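PDB 4YAG: C alpha-dehydrogenase from Sphingobium sp. SYK-6, which binds NADH as a short-chain dehydrogenase/reductase and probably oxidises the C-alpha hydroxyl of lignin beta-aryl ethers. Local coordinates for residues His138-Ser144 with Gly182-Pro188; Gly20-Arg24 with Pro231-Asp236. All blocks are in the same frame, centred on the assembly; numbering follows the deposited sequence.

Contact 1. Residues His138-Ser144 with Gly182-Pro188; sequences HIVNTAS and GVTVLMP. With NAI (1,4-dihydronicotinamide adenine dinucleotide), chain C.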
ATOM      1  N   HIS A 138      20.017  10.232   5.079  1.00 11.55           N
ATOM      2  CA  HIS A 138      18.952  10.429   4.120  1.00 11.44           C
ATOM      3  C   HIS A 138      18.435   9.087   3.659  1.00 11.15           C
ATOM      4  O   HIS A 138      19.194   8.131   3.548  1.00 11.95           O
ATOM      5  CB  HIS A 138      19.437  11.238   2.910  1.00 11.55           C
ATOM      6  CG  HIS A 138      18.338  11.970   2.217  1.00 12.49           C
ATOM      7  ND1 HIS A 138      17.893  13.198   2.642  1.00 12.22           N
ATOM      8  CD2 HIS A 138      17.538  11.611   1.184  1.00 11.79           C
ATOM      9  CE1 HIS A 138      16.892  13.588   1.872  1.00 12.08           C
ATOM     10  NE2 HIS A 138      16.655  12.645   0.987  1.00 12.58           N
ATOM     11  N   ILE A 139      17.141   9.030   3.370  1.00  9.11           N
ATOM     12  CA  ILE A 139      16.486   7.858   2.812  1.00 10.28           C
ATOM     13  C   ILE A 139      15.820   8.233   1.495  1.00 10.70           C
ATOM     14  O   ILE A 139      15.107   9.235   1.420  1.00 10.38           O
ATOM     15  CB  ILE A 139      15.360   7.332   3.742  1.00 10.68           C
ATOM     16  CG1 ILE A 139      15.899   7.095   5.139  1.00 11.86           C
ATOM     17  CG2 ILE A 139      14.704   6.065   3.180  1.00 11.65           C
ATOM     18  CD1 ILE A 139      14.834   6.781   6.129  1.00 12.76           C
ATOM     19  N   VAL A 140      16.080   7.444   0.455  1.00  9.26           N
ATOM     20  CA  VAL A 140      15.392   7.586  -0.810  1.00  8.83           C
ATOM     21  C   VAL A 140      14.631   6.299  -1.049  1.00 11.34           C
ATOM     22  O   VAL A 140      15.217   5.220  -1.029  1.00 10.62           O
ATOM     23  CB  VAL A 140      16.360   7.794  -1.996  1.00 10.44           C
ATOM     24  CG1 VAL A 140      15.601   7.910  -3.313  1.00 12.43           C
ATOM     25  CG2 VAL A 140      17.229   9.028  -1.794  1.00 10.17           C
ATOM     26  N   ASN A 141      13.326   6.401  -1.282  1.00  8.99           N
ATOM     27  CA  ASN A 141      12.528   5.249  -1.698  1.00  7.66           C
ATOM     28  C   ASN A 141      12.127   5.402  -3.147  1.00 10.07           C
ATOM     29  O   ASN A 141      11.612   6.443  -3.524  1.00 10.11           O
ATOM     30  CB  ASN A 141      11.241   5.170  -0.843  1.00  9.04           C
ATOM     31  CG  ASN A 141      11.538   4.901   0.615  1.00 10.97           C
ATOM     32  OD1 ASN A 141      12.475   4.179   0.943  1.00 11.51           O
ATOM     33  ND2 ASN A 141      10.770   5.520   1.503  1.00 12.74           N
ATOM     34  N   THR A 142      12.321   4.367  -3.953  1.00  8.70           N
ATOM     35  CA  THR A 142      11.896   4.456  -5.343  1.00  7.97           C
ATOM     36  C   THR A 142      10.480   3.945  -5.482  1.00 11.80           C
ATOM     37  O   THR A 142      10.229   2.753  -5.321  1.00 12.15           O
ATOM     38  CB  THR A 142      12.791   3.658  -6.281  1.00  9.49           C
ATOM     39  OG1 THR A 142      14.161   4.050  -6.079  1.00 10.71           O
ATOM     40  CG2 THR A 142      12.381   3.917  -7.714  1.00 10.63           C
ATOM     41  N   ALA A 143       9.560   4.854  -5.763  1.00 10.05           N
ATOM     42  CA  ALA A 143       8.188   4.456  -6.047  1.00  8.86           C
ATOM     43  C   ALA A 143       8.039   4.421  -7.574  1.00 11.16           C
ATOM     44  O   ALA A 143       8.804   3.716  -8.251  1.00 11.11           O
ATOM     45  CB  ALA A 143       7.215   5.407  -5.378  1.00 10.78           C
ATOM     46  N   SER A 144       7.084   5.172  -8.124  1.00 11.23           N
ATOM     47  CA  SER A 144       6.846   5.242  -9.560  1.00 10.32           C
ATOM     48  C   SER A 144       5.766   6.282  -9.801  1.00 11.24           C
ATOM     49  O   SER A 144       4.932   6.509  -8.924  1.00 11.76           O
ATOM     50  CB  SER A 144       6.330   3.912 -10.095  1.00 10.98           C
ATOM     51  OG  SER A 144       5.998   4.062 -11.471  1.00 13.31           O
ATOM     52  N   GLY A 182      16.780  13.099   6.398  1.00 11.68           N
ATOM     53  CA  GLY A 182      15.820  13.507   5.386  1.00 10.81           C
ATOM     54  C   GLY A 182      15.279  12.356   4.580  1.00 11.66           C
ATOM     55  O   GLY A 182      15.865  11.269   4.580  1.00 10.95           O
ATOM     56  N   VAL A 183      14.150  12.567   3.916  1.00 11.15           N
ATOM     57  CA  VAL A 183      13.565  11.534   3.066  1.00  9.93           C
ATOM     58  C   VAL A 183      13.122  12.075   1.717  1.00 10.23           C
ATOM     59  O   VAL A 183      12.762  13.241   1.582  1.00 10.79           O
ATOM     60  CB  VAL A 183      12.370  10.802   3.738  1.00 10.94           C
ATOM     61  CG1 VAL A 183      12.772  10.267   5.112  1.00 11.86           C
ATOM     62  CG2 VAL A 183      11.155  11.708   3.876  1.00 10.31           C
ATOM     63  N   THR A 184      13.180  11.197   0.718  1.00  9.73           N
ATOM     64  CA  THR A 184      12.789  11.510  -0.652  1.00  9.06           C
ATOM     65  C   THR A 184      12.064  10.311  -1.227  1.00  8.22           C
ATOM     66  O   THR A 184      12.500   9.182  -1.049  1.00  9.34           O
ATOM     67  CB  THR A 184      14.020  11.756  -1.537  1.00 10.71           C
ATOM     68  OG1 THR A 184      14.764  12.875  -1.039  1.00 10.66           O
ATOM     69  CG2 THR A 184      13.628  12.011  -2.984  1.00 10.59           C
ATOM     70  N   VAL A 185      10.963  10.548  -1.924  1.00  9.88           N
ATOM     71  CA  VAL A 185      10.381   9.510  -2.762  1.00  8.70           C
ATOM     72  C   VAL A 185      10.619   9.884  -4.219  1.00  8.92           C
ATOM     73  O   VAL A 185      10.295  10.999  -4.665  1.00 10.44           O
ATOM     74  CB  VAL A 185       8.889   9.231  -2.466  1.00 10.04           C
ATOM     75  CG1 VAL A 185       8.033  10.474  -2.616  1.00 11.23           C
ATOM     76  CG2 VAL A 185       8.385   8.110  -3.361  1.00 11.26           C
ATOM     77  N   LEU A 186      11.260   8.950  -4.922  1.00 10.43           N
ATOM     78  CA  LEU A 186      11.529   9.061  -6.344  1.00  9.86           C
ATOM     79  C   LEU A 186      10.417   8.399  -7.129  1.00  9.21           C
ATOM     80  O   LEU A 186      10.060   7.251  -6.861  1.00 10.41           O
ATOM     81  CB  LEU A 186      12.871   8.376  -6.618  1.00 11.08           C
ATOM     82  CG  LEU A 186      13.261   8.168  -8.076  1.00  9.98           C
ATOM     83  CD1 LEU A 186      13.387   9.461  -8.843  1.00 11.94           C
ATOM     84  CD2 LEU A 186      14.562   7.362  -8.132  1.00 11.32           C
ATOM     85  N   MET A 187       9.860   9.142  -8.077  1.00 10.13           N
ATOM     86  CA  MET A 187       8.750   8.697  -8.902  1.00 11.52           C
ATOM     87  C   MET A 187       9.149   8.756 -10.364  1.00 11.55           C
ATOM     88  O   MET A 187       9.021   9.801 -11.011  1.00 12.45           O
ATOM     89  CB  MET A 187       7.515   9.559  -8.614  1.00 10.70           C
ATOM     90  CG  MET A 187       7.031   9.368  -7.192  1.00  9.11           C
ATOM     91  SD  MET A 187       5.842  10.624  -6.656  1.00 13.17           S
ATOM     92  CE  MET A 187       6.895  12.043  -6.539  1.00 13.56           C
ATOM     93  N   PRO A 188       9.720   7.647 -10.873  1.00 11.06           N
ATOM     94  CA  PRO A 188      10.138   7.716 -12.263  1.00 11.75           C
ATOM     95  C   PRO A 188       9.040   7.451 -13.285  1.00 12.45           C
ATOM     96  O   PRO A 188       8.055   6.745 -13.027  1.00 11.86           O
ATOM     97  CB  PRO A 188      11.197   6.604 -12.374  1.00 12.13           C
ATOM     98  CG  PRO A 188      11.599   6.275 -10.964  1.00 11.61           C
ATOM     99  CD  PRO A 188      10.332   6.507 -10.173  1.00 11.64           C
TER
HETATM  100  PA  NAI C 500      16.362  -3.170 -12.706  1.00 12.26           P
HETATM  101  O1A NAI C 500      15.786  -4.558 -12.760  1.00 13.07           O
HETATM  102  O2A NAI C 500      17.344  -2.792 -13.797  1.00 12.85           O
HETATM  103  O5B NAI C 500      17.042  -2.917 -11.311  1.00 12.03           O
HETATM  104  C5B NAI C 500      16.467  -3.451 -10.154  1.00 11.14           C
HETATM  105  C4B NAI C 500      17.467  -4.291  -9.466  1.00 10.90           C
HETATM  106  O4B NAI C 500      16.809  -4.680  -8.217  1.00 10.80           O
HETATM  107  C3B NAI C 500      17.895  -5.506 -10.162  1.00 10.83           C
HETATM  108  O3B NAI C 500      19.331  -5.614 -10.244  1.00 13.10           O
HETATM  109  C2B NAI C 500      17.290  -6.592  -9.416  1.00 11.93           C
HETATM  110  O2B NAI C 500      18.036  -7.817  -9.461  1.00 14.03           O
HETATM  111  C1B NAI C 500      17.120  -6.069  -8.060  1.00 10.04           C
HETATM  112  N9A NAI C 500      16.098  -6.739  -7.300  1.00 10.64           N
HETATM  113  C8A NAI C 500      14.851  -7.154  -7.720  1.00 12.31           C
HETATM  114  N7A NAI C 500      14.216  -7.789  -6.726  1.00 12.13           N
HETATM  115  C5A NAI C 500      15.025  -7.795  -5.619  1.00 10.98           C
HETATM  116  C6A NAI C 500      14.939  -8.286  -4.315  1.00 10.46           C
HETATM  117  N6A NAI C 500      13.814  -9.024  -3.923  1.00 10.89           N
HETATM  118  N1A NAI C 500      15.968  -8.103  -3.449  1.00  9.69           N
HETATM  119  C2A NAI C 500      17.083  -7.444  -3.845  1.00 10.71           C
HETATM  120  N3A NAI C 500      17.220  -6.955  -5.087  1.00  9.74           N
HETATM  121  C4A NAI C 500      16.223  -7.120  -5.985  1.00 10.25           C
HETATM  122  O3  NAI C 500      15.086  -2.233 -12.798  1.00 11.66           O
HETATM  123  PN  NAI C 500      14.877  -0.683 -12.409  1.00 11.74           P
HETATM  124  O1N NAI C 500      16.192   0.069 -12.250  1.00 11.47           O
HETATM  125  O2N NAI C 500      13.983  -0.137 -13.494  1.00 13.42           O
HETATM  126  O5D NAI C 500      14.104  -0.762 -11.001  1.00 10.97           O
HETATM  127  C5D NAI C 500      14.445   0.082  -9.898  1.00  9.61           C
HETATM  128  C4D NAI C 500      13.209   0.648  -9.299  1.00 11.22           C
HETATM  129  O4D NAI C 500      12.668   1.656 -10.230  1.00 11.28           O
HETATM  130  C3D NAI C 500      12.137  -0.326  -9.071  1.00 10.66           C
HETATM  131  O3D NAI C 500      11.587  -0.119  -7.754  1.00 11.52           O
HETATM  132  C2D NAI C 500      11.133  -0.052 -10.097  1.00 11.62           C
HETATM  133  O2D NAI C 500       9.825  -0.439  -9.658  1.00 12.45           O
HETATM  134  C1D NAI C 500      11.217   1.383 -10.294  1.00  9.62           C
HETATM  135  N1N NAI C 500      10.744   1.972 -11.491  1.00 11.56           N
HETATM  136  C2N NAI C 500      11.336   1.786 -12.717  1.00 11.72           C
HETATM  137  C3N NAI C 500      10.823   2.430 -13.831  1.00 13.40           C
HETATM  138  C7N NAI C 500      11.447   2.248 -15.173  1.00 14.73           C
HETATM  139  O7N NAI C 500      10.921   2.697 -16.214  1.00 15.48           O
HETATM  140  N7N NAI C 500      12.755   1.599 -15.219  1.00 14.12           N
HETATM  141  C4N NAI C 500       9.726   3.270 -13.743  1.00 15.07           C
HETATM  142  C5N NAI C 500       9.176   3.489 -12.494  1.00 14.07           C
HETATM  143  C6N NAI C 500       9.686   2.860 -11.388  1.00 13.89           C
HETATM  144  O   HOH W   1       6.244   4.957 -14.648  1.00 41.66           O
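Thr-184 OG1 is gripped twice. His-138 NE2 donates to Thr-184 OG1 at 2.8 Å, almost straight (174°) and in the plane of the imidazole. The hydroxyl also bonds the carbonyl of Lys-246. The His-138 ring reaches the neighbouring strand because CG stands roughly anti to the backbone N (chi1 -155°). The ring then lies with one face over the peptide of Gly-182, whose O sits 3.4 Å above its centre. Gly-182 O also accepts a hydrogen bond from Ile-139 N at 2.8 Å. From there the backbones run side by side, 13° from parallel. Ile-139 O takes Thr-184 N, and Asn-141 N goes to Thr-184 O. Asn-141 O takes Leu-186 N, and Ala-143 N ends the series on Leu-186 O at 2.7 Å. These are strands 137-142 and 181-187 of the parallel Rossmann sheet, joined through helix 156-177 as a beta-alpha-beta crossover. That helix covers the face of Asn-141 and Val-185. Helix 231-244 covers the face of Val-140, Thr-184 and Leu-186. Ala-143 CB packs on Val-185 CG2 at 3.6 Å. At their C-terminal ends the segments line the NADH pocket. Thr-142 CG2 touches O4D of the nicotinamide ribose at 3.4 Å, while its OG1 bonds Asn-91. Ser-144 OG accepts from Ala-146 N and lies 3.4 Å from C5N of the nicotinamide. Pro-188 CB packs against C5N too, at 3.7 Å. Lys-162 NZ bonds the carbonyl of Thr-142. Ser-144, Tyr-158 and Lys-162 are consistent with the Ser-Tyr-Lys set of this family.

Contact 2. Residues Gly20-Arg24 with Pro231-Asp236; sequences GIAQR and PTEVGD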
ATOM      1  N   GLY A  20      22.581   3.688 -11.550  1.00 12.41           N
ATOM      2  CA  GLY A  20      22.767   5.081 -11.929  1.00 12.46           C
ATOM      3  C   GLY A  20      22.972   5.949 -10.693  1.00 12.34           C
ATOM      4  O   GLY A  20      23.840   6.827 -10.672  1.00 12.77           O
ATOM      5  N   ILE A  21      22.168   5.712  -9.667  1.00 11.38           N
ATOM      6  CA  ILE A  21      22.323   6.395  -8.380  1.00 12.01           C
ATOM      7  C   ILE A  21      23.703   6.080  -7.774  1.00 12.33           C
ATOM      8  O   ILE A  21      24.425   6.963  -7.318  1.00 12.86           O
ATOM      9  CB  ILE A  21      21.195   6.016  -7.412  1.00 12.66           C
ATOM     10  CG1 ILE A  21      19.847   6.553  -7.920  1.00 14.27           C
ATOM     11  CG2 ILE A  21      21.479   6.538  -6.022  1.00 11.69           C
ATOM     12  CD1 ILE A  21      18.635   6.044  -7.155  1.00 13.14           C
ATOM     13  N   ALA A  22      24.092   4.809  -7.819  1.00 11.40           N
ATOM     14  CA  ALA A  22      25.381   4.401  -7.295  1.00 12.27           C
ATOM     15  C   ALA A  22      26.516   5.181  -7.950  1.00 13.88           C
ATOM     16  O   ALA A  22      27.398   5.707  -7.273  1.00 13.23           O
ATOM     17  CB  ALA A  22      25.583   2.928  -7.514  1.00 13.08           C
ATOM     18  N   GLN A  23      26.507   5.251  -9.275  1.00 12.54           N
ATOM     19  CA  GLN A  23      27.560   5.945  -9.988  1.00 13.22           C
ATOM     20  C   GLN A  23      27.650   7.409  -9.583  1.00 13.21           C
ATOM     21  O   GLN A  23      28.734   7.946  -9.405  1.00 14.02           O
ATOM     22  CB  GLN A  23      27.331   5.870 -11.493  1.00 14.63           C
ATOM     23  CG  GLN A  23      27.570   4.513 -12.106  1.00 16.17           C
ATOM     24  CD  GLN A  23      27.009   4.448 -13.511  1.00 15.62           C
ATOM     25  OE1 GLN A  23      25.893   3.937 -13.736  1.00 21.46           O
ATOM     26  NE2 GLN A  23      27.725   5.009 -14.444  1.00 15.56           N
ATOM     27  N   ARG A  24      26.507   8.067  -9.469  1.00 12.84           N
ATOM     28  CA  ARG A  24      26.539   9.489  -9.145  1.00 12.92           C
ATOM     29  C   ARG A  24      26.836   9.754  -7.665  1.00 13.22           C
ATOM     30  O   ARG A  24      27.494  10.742  -7.347  1.00 14.20           O
ATOM     31  CB  ARG A  24      25.253  10.176  -9.613  1.00 12.68           C
ATOM     32  CG  ARG A  24      24.998  10.022 -11.119  1.00 13.24           C
ATOM     33  CD  ARG A  24      26.229  10.307 -11.973  1.00 17.41           C
ATOM     34  NE  ARG A  24      26.746  11.633 -11.696  1.00 15.91           N
ATOM     35  CZ  ARG A  24      27.996  12.034 -11.919  1.00 18.02           C
ATOM     36  NH1 ARG A  24      28.905  11.211 -12.433  1.00 21.72           N
ATOM     37  NH2 ARG A  24      28.338  13.276 -11.609  1.00 23.64           N
ATOM     38  N   PRO A 231      19.794   6.015 -16.546  1.00 14.09           N
ATOM     39  CA  PRO A 231      19.892   5.966 -15.089  1.00 14.08           C
ATOM     40  C   PRO A 231      20.797   7.039 -14.473  1.00 14.20           C
ATOM     41  O   PRO A 231      20.474   7.498 -13.372  1.00 13.41           O
ATOM     42  CB  PRO A 231      20.423   4.555 -14.833  1.00 17.88           C
ATOM     43  CG  PRO A 231      19.867   3.762 -15.949  1.00 15.42           C
ATOM     44  CD  PRO A 231      19.861   4.667 -17.146  1.00 15.10           C
ATOM     45  N   THR A 232      21.873   7.460 -15.127  1.00 13.66           N
ATOM     46  CA  THR A 232      22.746   8.457 -14.490  1.00 13.52           C
ATOM     47  C   THR A 232      22.050   9.826 -14.384  1.00 15.52           C
ATOM     48  O   THR A 232      22.345  10.601 -13.471  1.00 14.88           O
ATOM     49  CB  THR A 232      24.089   8.606 -15.186  1.00 16.03           C
ATOM     50  OG1 THR A 232      23.887   8.782 -16.588  1.00 17.66           O
ATOM     51  CG2 THR A 232      24.949   7.353 -14.960  1.00 18.83           C
ATOM     52  N   GLU A 233      21.139  10.117 -15.306  1.00 14.67           N
ATOM     53  CA  GLU A 233      20.354  11.345 -15.205  1.00 15.76           C
ATOM     54  C   GLU A 233      19.470  11.310 -13.966  1.00 14.89           C
ATOM     55  O   GLU A 233      19.373  12.296 -13.235  1.00 16.04           O
ATOM     56  CB  GLU A 233      19.506  11.588 -16.448  1.00 16.16           C
ATOM     57  CG  GLU A 233      18.748  12.921 -16.339  1.00 25.98           C
ATOM     58  CD  GLU A 233      18.080  13.404 -17.620  1.00 34.67           C
ATOM     59  OE1 GLU A 233      18.106  12.700 -18.661  1.00 24.80           O
ATOM     60  OE2 GLU A 233      17.520  14.524 -17.562  1.00 31.81           O
ATOM     61  N   VAL A 234      18.865  10.159 -13.692  1.00 12.08           N
ATOM     62  CA  VAL A 234      18.086   9.989 -12.474  1.00 11.37           C
ATOM     63  C   VAL A 234      19.022  10.097 -11.259  1.00 12.46           C
ATOM     64  O   VAL A 234      18.683  10.694 -10.230  1.00 12.37           O
ATOM     65  CB  VAL A 234      17.329   8.648 -12.453  1.00 12.35           C
ATOM     66  CG1 VAL A 234      16.480   8.540 -11.213  1.00 14.33           C
ATOM     67  CG2 VAL A 234      16.449   8.507 -13.695  1.00 13.79           C
ATOM     68  N   GLY A 235      20.218   9.526 -11.375  1.00 11.85           N
ATOM     69  CA  GLY A 235      21.180   9.600 -10.295  1.00 11.36           C
ATOM     70  C   GLY A 235      21.477  11.036  -9.898  1.00 13.20           C
ATOM     71  O   GLY A 235      21.566  11.342  -8.704  1.00 12.99           O
ATOM     72  N   ASP A 236      21.621  11.913 -10.877  1.00 13.55           N
ATOM     73  CA  ASP A 236      21.934  13.307 -10.578  1.00 14.85           C
ATOM     74  C   ASP A 236      20.754  13.995  -9.906  1.00 15.20           C
ATOM     75  O   ASP A 236      20.945  14.844  -9.034  1.00 14.13           O
ATOM     76  CB  ASP A 236      22.383  14.046 -11.830  1.00 14.14           C
ATOM     77  CG  ASP A 236      23.835  13.770 -12.158  1.00 18.89           C
ATOM     78  OD1 ASP A 236      24.609  13.446 -11.214  1.00 19.45           O
ATOM     79  OD2 ASP A 236      24.202  13.888 -13.346  1.00 22.94           O
TER
HETATM   80  O   HOH W   2      26.364  14.821  -9.614  1.00 26.69           O
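The guanidinium of Arg-24 meets the carboxylate of Asp-236 at its edge. OD1 of Asp-236 lies near the guanidinium plane and takes the N-H of Arg-24 NE at 2.8 Å, with an angle of 158°. The two flat groups stand almost perpendicular, 85° apart. Only OD1 of the carboxylate comes within bonding distance of NE, so the salt bridge runs through one oxygen. The donor reaches OD1 from its syn side, but tilted out of the carboxylate plane. A water adds a second link: it donates to Asp-236 OD1 at 2.7 Å and accepts from Arg-24 NH2. OD1 thus has two donors, which probably favours the charged carboxylate. Arg-24 is bent at both chi2 and chi3. The bends fold its aliphatic part over the second helix, where CG lies 3.6 Å from Thr-232 O and also packs on the backbone of Gly-235. Val-239, one turn further on, also touches Arg-24. CG2 of Thr-232 rests against the end of the Gln-23 side chain.

Deeper in, the backbones themselves touch. Ile-21 CA is 3.9 Å from Gly-235 CA, and Gly-20 CA is 3.6 Å from Pro-231 O. The ring of Pro-231 adds a contact from CB to Gly-20 CA at 3.8 Å. With glycine on both helices, the axes of the short segments come within 7.3 Å and cross at -57°. Ile-21 continues the packing onto Ile-238, while Pro-231 leans on Ile-191. Helix 16-27 follows the glycine-rich turn after the first strand, where Ile-17 N binds the cofactor. This is the first helix of the Rossmann fold, packed closely through glycines against helix 231-244 of a short-chain dehydrogenase.

The centres of the two contacts are 13 Å apart. Contact 1 joins two neighbouring strands of the seven-stranded parallel sheet. Contact 2 joins helices 16-27 and 231-244, and the second of these covers one face of that strand pair. The contacts touch directly where Leu-186 CD2 meets Val-234 CG1 at 3.8 Å. Ile-238 is a further bridge, since both Val-140 and Ile-21 pack on it. Along the chain, contact 1 is nested within the loop that contact 2 closes. Helix 231-244, late in the chain, thus lies beside the first Rossmann helix and over the strands whose ends line the nicotinamide part of the NADH pocket.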